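Side-chain contacts in putative phosphosugar isomerases (Salmonella typhimurium LT2, PDB 3FKJ), which is a SIS-domain protein of unproven activity that probably binds a phosphosugar or similar carbohydrate derivative and may isomerise it: residues A[202-207]-A[290-295]; A[231-236]-A[323-328]. All coordinates share one frame; numbering follows the deposited sequence.

Contact 1 of 2, residues A[202-207]-A[290-295]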
loop_
_atom_site.group_PDB
_atom_site.type_symbol
_atom_site.label_atom_id
_atom_site.label_comp_id
_atom_site.label_asym_id
_atom_site.label_seq_id
_atom_site.Cartn_x
_atom_site.Cartn_y
_atom_site.Cartn_z
ATOM N N GLN A 202 -21.382 15.491 14.789
ATOM C CA GLN A 202 -21.392 16.174 16.093
ATOM C C GLN A 202 -21.261 15.220 17.266
ATOM O O GLN A 202 -20.580 15.489 18.245
ATOM C CB GLN A 202 -22.694 16.975 16.271
ATOM C CG GLN A 202 -22.754 18.258 15.484
ATOM C CD GLN A 202 -21.442 19.006 15.551
ATOM O OE1 GLN A 202 -20.919 19.244 16.635
ATOM N NE2 GLN A 202 -20.874 19.333 14.390
ATOM N N ARG A 203 -21.964 14.113 17.154
ATOM C CA ARG A 203 -22.059 13.124 18.204
ATOM C C ARG A 203 -20.703 12.352 18.273
ATOM O O ARG A 203 -20.157 12.067 19.364
ATOM C CB ARG A 203 -23.312 12.296 17.864
ATOM C CG ARG A 203 -23.646 11.121 18.725
ATOM C CD ARG A 203 -23.432 9.798 17.962
ATOM N NE ARG A 203 -22.144 9.200 18.300
ATOM C CZ ARG A 203 -21.168 8.857 17.452
ATOM N NH1 ARG A 203 -20.055 8.347 17.970
ATOM N NH2 ARG A 203 -21.278 8.981 16.114
ATOM N N PHE A 204 -20.141 12.085 17.094
ATOM C CA PHE A 204 -18.792 11.555 16.927
ATOM C C PHE A 204 -17.707 12.430 17.589
ATOM O O PHE A 204 -16.903 11.935 18.420
ATOM C CB PHE A 204 -18.511 11.397 15.430
ATOM C CG PHE A 204 -17.077 11.111 15.098
ATOM C CD1 PHE A 204 -16.575 9.824 15.172
ATOM C CD2 PHE A 204 -16.226 12.127 14.702
ATOM C CE1 PHE A 204 -15.284 9.564 14.869
ATOM C CE2 PHE A 204 -14.904 11.854 14.376
ATOM C CZ PHE A 204 -14.435 10.585 14.456
ATOM N N ALA A 205 -17.676 13.707 17.208
ATOM C CA ALA A 205 -16.743 14.685 17.788
ATOM C C ALA A 205 -16.793 14.667 19.319
ATOM O O ALA A 205 -15.763 14.496 19.964
ATOM C CB ALA A 205 -17.050 16.058 17.271
ATOM N N ALA A 206 -17.996 14.795 19.897
ATOM C CA ALA A 206 -18.149 14.799 21.361
ATOM C C ALA A 206 -17.657 13.483 21.994
ATOM O O ALA A 206 -17.020 13.493 23.049
ATOM C CB ALA A 206 -19.583 15.095 21.783
ATOM N N GLU A 207 -17.923 12.354 21.345
ATOM C CA GLU A 207 -17.576 11.055 21.935
ATOM C C GLU A 207 -16.152 10.569 21.665
ATOM O O GLU A 207 -15.648 9.714 22.404
ATOM C CB GLU A 207 -18.600 9.999 21.532
ATOM C CG GLU A 207 -19.888 10.166 22.331
ATOM C CD GLU A 207 -21.112 9.604 21.639
ATOM O OE1 GLU A 207 -20.988 8.524 21.025
ATOM O OE2 GLU A 207 -22.201 10.233 21.741
ATOM N N LYS A 290 -14.934 0.340 19.756
ATOM C CA LYS A 290 -15.557 1.633 19.546
ATOM C C LYS A 290 -15.599 1.912 18.074
ATOM O O LYS A 290 -14.627 2.401 17.506
ATOM C CB LYS A 290 -14.778 2.744 20.250
ATOM C CG LYS A 290 -15.512 4.074 20.265
ATOM C CD LYS A 290 -14.697 5.132 20.965
ATOM C CE LYS A 290 -15.484 6.380 21.223
ATOM N NZ LYS A 290 -14.889 7.130 22.332
ATOM N N LEU A 291 -16.735 1.605 17.458
ATOM C CA LEU A 291 -16.838 1.633 16.000
ATOM C C LEU A 291 -17.629 2.849 15.530
ATOM O O LEU A 291 -18.727 3.067 15.973
ATOM C CB LEU A 291 -17.461 0.323 15.487
ATOM C CG LEU A 291 -17.786 0.208 13.984
ATOM C CD1 LEU A 291 -16.557 0.476 13.093
ATOM C CD2 LEU A 291 -18.427 -1.159 13.690
ATOM N N GLN A 292 -17.032 3.656 14.657
ATOM C CA GLN A 292 -17.756 4.642 13.856
ATOM C C GLN A 292 -17.839 4.046 12.466
ATOM O O GLN A 292 -16.805 3.848 11.793
ATOM C CB GLN A 292 -17.011 5.973 13.784
ATOM C CG GLN A 292 -17.626 6.997 12.797
ATOM C CD GLN A 292 -18.992 7.487 13.267
ATOM O OE1 GLN A 292 -19.231 7.590 14.456
ATOM N NE2 GLN A 292 -19.893 7.766 12.329
ATOM N N LEU A 293 -19.052 3.712 12.055
ATOM C CA LEU A 293 -19.297 3.220 10.719
ATOM C C LEU A 293 -19.694 4.381 9.816
ATOM O O LEU A 293 -20.569 5.153 10.154
ATOM C CB LEU A 293 -20.398 2.162 10.755
ATOM C CG LEU A 293 -20.708 1.415 9.452
ATOM C CD1 LEU A 293 -19.471 0.777 8.813
ATOM C CD2 LEU A 293 -21.772 0.382 9.748
ATOM N N ILE A 294 -19.030 4.517 8.677
ATOM C CA ILE A 294 -19.480 5.439 7.628
ATOM C C ILE A 294 -19.700 4.614 6.367
ATOM O O ILE A 294 -18.751 4.130 5.763
ATOM C CB ILE A 294 -18.462 6.569 7.398
ATOM C CG1 ILE A 294 -18.206 7.311 8.740
ATOM C CG2 ILE A 294 -18.979 7.512 6.318
ATOM C CD1 ILE A 294 -17.126 8.363 8.709
ATOM N N ASP A 295 -20.970 4.446 5.986
ATOM C CA ASP A 295 -21.344 3.505 4.938
ATOM C C ASP A 295 -21.696 4.233 3.651
ATOM O O ASP A 295 -22.673 4.994 3.623
ATOM C CB ASP A 295 -22.540 2.653 5.403
ATOM C CG ASP A 295 -22.918 1.557 4.389
ATOM O OD1 ASP A 295 -22.215 1.411 3.347
ATOM O OD2 ASP A 295 -23.905 0.827 4.641
#
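Lys290 NZ has three partners: it donates a short 2.7 Å hydrogen bond to the backbone O of Glu207, forms a salt bridge with Glu211 and lies against Trp208 in a cation-pi contact. The contact belongs to the four-stranded parallel sheet of a SIS-type alpha/beta fold, where helix 198-208 covers strand 290-295, one of the two outermost strands within this chain. Helix and strand run closer to antiparallel than parallel, their local axes 10.9 Å apart, and the lysine spans the gap with an extended chain. Its nitrogen meets the Glu207 carbonyl from above the carbonyl plane, off the lone pairs.

Further along the strand, Arg203 donates from NH2 to Gln292 OE1 at 3.0 Å, a nearly straight bond (162° at the hydrogen) that arrives in the carbonyl plane on a lone pair. Guanidinium and amide are almost coplanar, 6° apart. The NE/NH1 edge of the guanidinium grips Glu207: NE and NH1 both donate to OE1, at 3.0 and 3.2 Å, from the same face of the carboxylate. The arginine thus ties Glu207, one helical turn later, to the strand, and the partners at its edge should limit its rotation.

Asp200 completes the network, taking Arg203 NH2 in a salt bridge on one oxygen and a hydrogen bond from Gln292 NE2 on the other, which fixes which way round the amide sits. The bend at chi2 of Gln292 (67°) turns that amide beside Phe204, whose ring plane stands steeply to it. Leu291 and Leu293 face helix 274-286 instead. Phe204 CD1 sits 3.8 Å from Gln292 CG and 3.5 Å from Gln292 OE1.

Contact 2 of 2, residues A[231-236]-A[323-328]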
loop_
_atom_site.group_PDB
_atom_site.type_symbol
_atom_site.label_atom_id
_atom_site.label_comp_id
_atom_site.label_asym_id
_atom_site.label_seq_id
_atom_site.Cartn_x
_atom_site.Cartn_y
_atom_site.Cartn_z
ATOM N N ILE A 231 -3.293 9.167 7.691
ATOM C CA ILE A 231 -2.008 9.873 7.580
ATOM C C ILE A 231 -2.177 11.398 7.422
ATOM O O ILE A 231 -1.419 12.155 8.010
ATOM C CB ILE A 231 -1.051 9.239 6.485
ATOM C CG1 ILE A 231 -1.669 9.234 5.081
ATOM C CG2 ILE A 231 -0.607 7.789 6.909
ATOM C CD1 ILE A 231 -0.644 9.626 3.969
ATOM N N CYS A 232 -3.214 11.841 6.706
ATOM C CA CYS A 232 -3.387 13.258 6.406
ATOM C C CYS A 232 -4.276 14.021 7.355
ATOM O O CYS A 232 -4.251 15.231 7.311
ATOM C CB CYS A 232 -3.948 13.447 4.985
ATOM S SG CYS A 232 -2.808 12.858 3.742
ATOM N N ILE A 233 -5.094 13.336 8.147
ATOM C CA ILE A 233 -6.020 14.001 9.076
ATOM C C ILE A 233 -5.682 13.650 10.530
ATOM O O ILE A 233 -5.489 14.540 11.333
ATOM C CB ILE A 233 -7.530 13.657 8.811
ATOM C CG1 ILE A 233 -7.957 14.090 7.398
ATOM C CG2 ILE A 233 -8.479 14.261 9.920
ATOM C CD1 ILE A 233 -7.994 15.615 7.132
ATOM N N LEU A 234 -5.594 12.374 10.865
ATOM C CA LEU A 234 -5.485 11.971 12.266
ATOM C C LEU A 234 -4.083 12.258 12.745
ATOM O O LEU A 234 -3.925 13.016 13.694
ATOM C CB LEU A 234 -5.917 10.524 12.478
ATOM C CG LEU A 234 -7.439 10.266 12.371
ATOM C CD1 LEU A 234 -7.778 8.780 12.493
ATOM C CD2 LEU A 234 -8.245 11.021 13.434
ATOM N N LEU A 235 -3.059 11.734 12.039
ATOM C CA LEU A 235 -1.660 12.064 12.333
ATOM C C LEU A 235 -1.348 13.555 11.995
ATOM O O LEU A 235 -0.937 14.348 12.851
ATOM C CB LEU A 235 -0.726 11.105 11.564
ATOM C CG LEU A 235 -0.758 9.626 11.972
ATOM C CD1 LEU A 235 -0.052 8.772 10.937
ATOM C CD2 LEU A 235 -0.128 9.400 13.350
ATOM N N GLU A 236 -1.577 13.953 10.754
ATOM C CA GLU A 236 -1.135 15.275 10.311
ATOM C C GLU A 236 -1.847 16.439 10.996
ATOM O O GLU A 236 -1.200 17.428 11.386
ATOM C CB GLU A 236 -1.298 15.425 8.793
ATOM C CG GLU A 236 -0.692 16.711 8.209
ATOM C CD GLU A 236 -0.976 16.852 6.744
ATOM O OE1 GLU A 236 -1.047 15.797 6.065
ATOM O OE2 GLU A 236 -1.153 18.010 6.264
ATOM N N VAL A 323 -16.796 16.551 7.012
ATOM C CA VAL A 323 -17.791 16.945 8.020
ATOM C C VAL A 323 -17.358 16.417 9.382
ATOM O O VAL A 323 -17.301 17.168 10.341
ATOM C CB VAL A 323 -19.254 16.473 7.649
ATOM C CG1 VAL A 323 -20.284 16.940 8.714
ATOM C CG2 VAL A 323 -19.630 16.945 6.226
ATOM N N TYR A 324 -17.005 15.132 9.452
ATOM C CA TYR A 324 -16.556 14.557 10.704
ATOM C C TYR A 324 -15.271 15.222 11.182
ATOM O O TYR A 324 -15.134 15.477 12.361
ATOM C CB TYR A 324 -16.334 13.059 10.567
ATOM C CG TYR A 324 -17.600 12.278 10.393
ATOM C CD1 TYR A 324 -18.157 12.107 9.137
ATOM C CD2 TYR A 324 -18.241 11.707 11.486
ATOM C CE1 TYR A 324 -19.330 11.397 8.964
ATOM C CE2 TYR A 324 -19.402 10.987 11.321
ATOM C CZ TYR A 324 -19.949 10.831 10.053
ATOM O OH TYR A 324 -21.122 10.106 9.863
ATOM N N ASN A 325 -14.346 15.491 10.254
ATOM C CA ASN A 325 -13.065 16.136 10.569
ATOM C C ASN A 325 -13.162 17.524 11.176
ATOM O O ASN A 325 -12.388 17.849 12.090
ATOM C CB ASN A 325 -12.143 16.197 9.358
ATOM C CG ASN A 325 -11.824 14.843 8.804
ATOM O OD1 ASN A 325 -12.042 13.834 9.460
ATOM N ND2 ASN A 325 -11.314 14.805 7.582
ATOM N N LEU A 326 -14.079 18.346 10.665
ATOM C CA LEU A 326 -14.336 19.662 11.254
ATOM C C LEU A 326 -14.989 19.512 12.636
ATOM O O LEU A 326 -14.581 20.151 13.608
ATOM C CB LEU A 326 -15.230 20.506 10.334
ATOM C CG LEU A 326 -15.279 22.022 10.539
ATOM C CD1 LEU A 326 -13.897 22.622 10.323
ATOM C CD2 LEU A 326 -16.292 22.636 9.607
ATOM N N ALA A 327 -16.019 18.682 12.725
ATOM C CA ALA A 327 -16.657 18.419 14.012
ATOM C C ALA A 327 -15.648 17.958 15.084
ATOM O O ALA A 327 -15.695 18.415 16.229
ATOM C CB ALA A 327 -17.768 17.404 13.852
ATOM N N LEU A 328 -14.723 17.064 14.712
ATOM C CA LEU A 328 -13.735 16.540 15.662
ATOM C C LEU A 328 -12.741 17.616 16.056
ATOM O O LEU A 328 -12.494 17.840 17.260
ATOM C CB LEU A 328 -13.008 15.349 15.087
ATOM C CG LEU A 328 -12.037 14.636 15.998
ATOM C CD1 LEU A 328 -12.828 14.034 17.159
ATOM C CD2 LEU A 328 -11.275 13.579 15.201
#
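Ile233 and Asn325 bring their side chains together at about a right angle, where helices 223-238 and 313-331 come closest in these segments, with CA atoms 7.5 Å apart. This is helix-to-helix packing within the alpha/beta SIS-type fold. The isoleucine uses both branches: CG2 lies 3.6 Å from Asn325 CG, and CG1 reaches the same carbon at 4.2 Å. With chi1 at -60°, CG1 stands beside the backbone N and CG2 points anti to it, which spreads the two branches along the amide. The meeting is therefore aliphatic against a flat polar group.

The second kind of contact is purely apolar. Leu234 and Leu328 meet methyl to methyl, CD2 to CD2 at 4.3 Å, a loose van der Waals touch next to the Ile233 pair.

Within the backbone, helix 223-238 widens here into a pi-type turn, where Glu236 N makes a weak 3.3 Å bond to Ile231 O. The facing helix keeps regular turns, as in the 2.9 Å bond from Leu328 N to Tyr324 O.

Around this contact, Leu234 rests on Val214 and Met216 of strand 213-218, while Leu235 and Ile231 pack against Tyr215 and Pro254 of the second subunit. Helix 313-331, for its part, lays Val323 and Ala327 on helix 198-208 and Tyr324 on strand 290-295.

How the contacts relate
Contacts 1 and 2 lie with their centres about 12 Å apart, in the region built on the four-stranded parallel sheet. Their segments alternate along the chain: 202-207, 231-236, 290-295, then 323-328. Helix 313-331 is the next helix or strand after strand 290-295. The contacts touch at more than one place, for example where Gln292 NE2 comes within 3.4 Å of Tyr324 CE2, while Ala205 packs on Ala327 and the rings of Phe204 and Tyr324 meet edge to face. Asp200, which binds Arg203 and Gln292, also accepts from Tyr324 OH. Helix 313-331, packed on helices 198-208 and 223-238, thus ties the strand 290-295 side of this region to the helix that meets the second subunit.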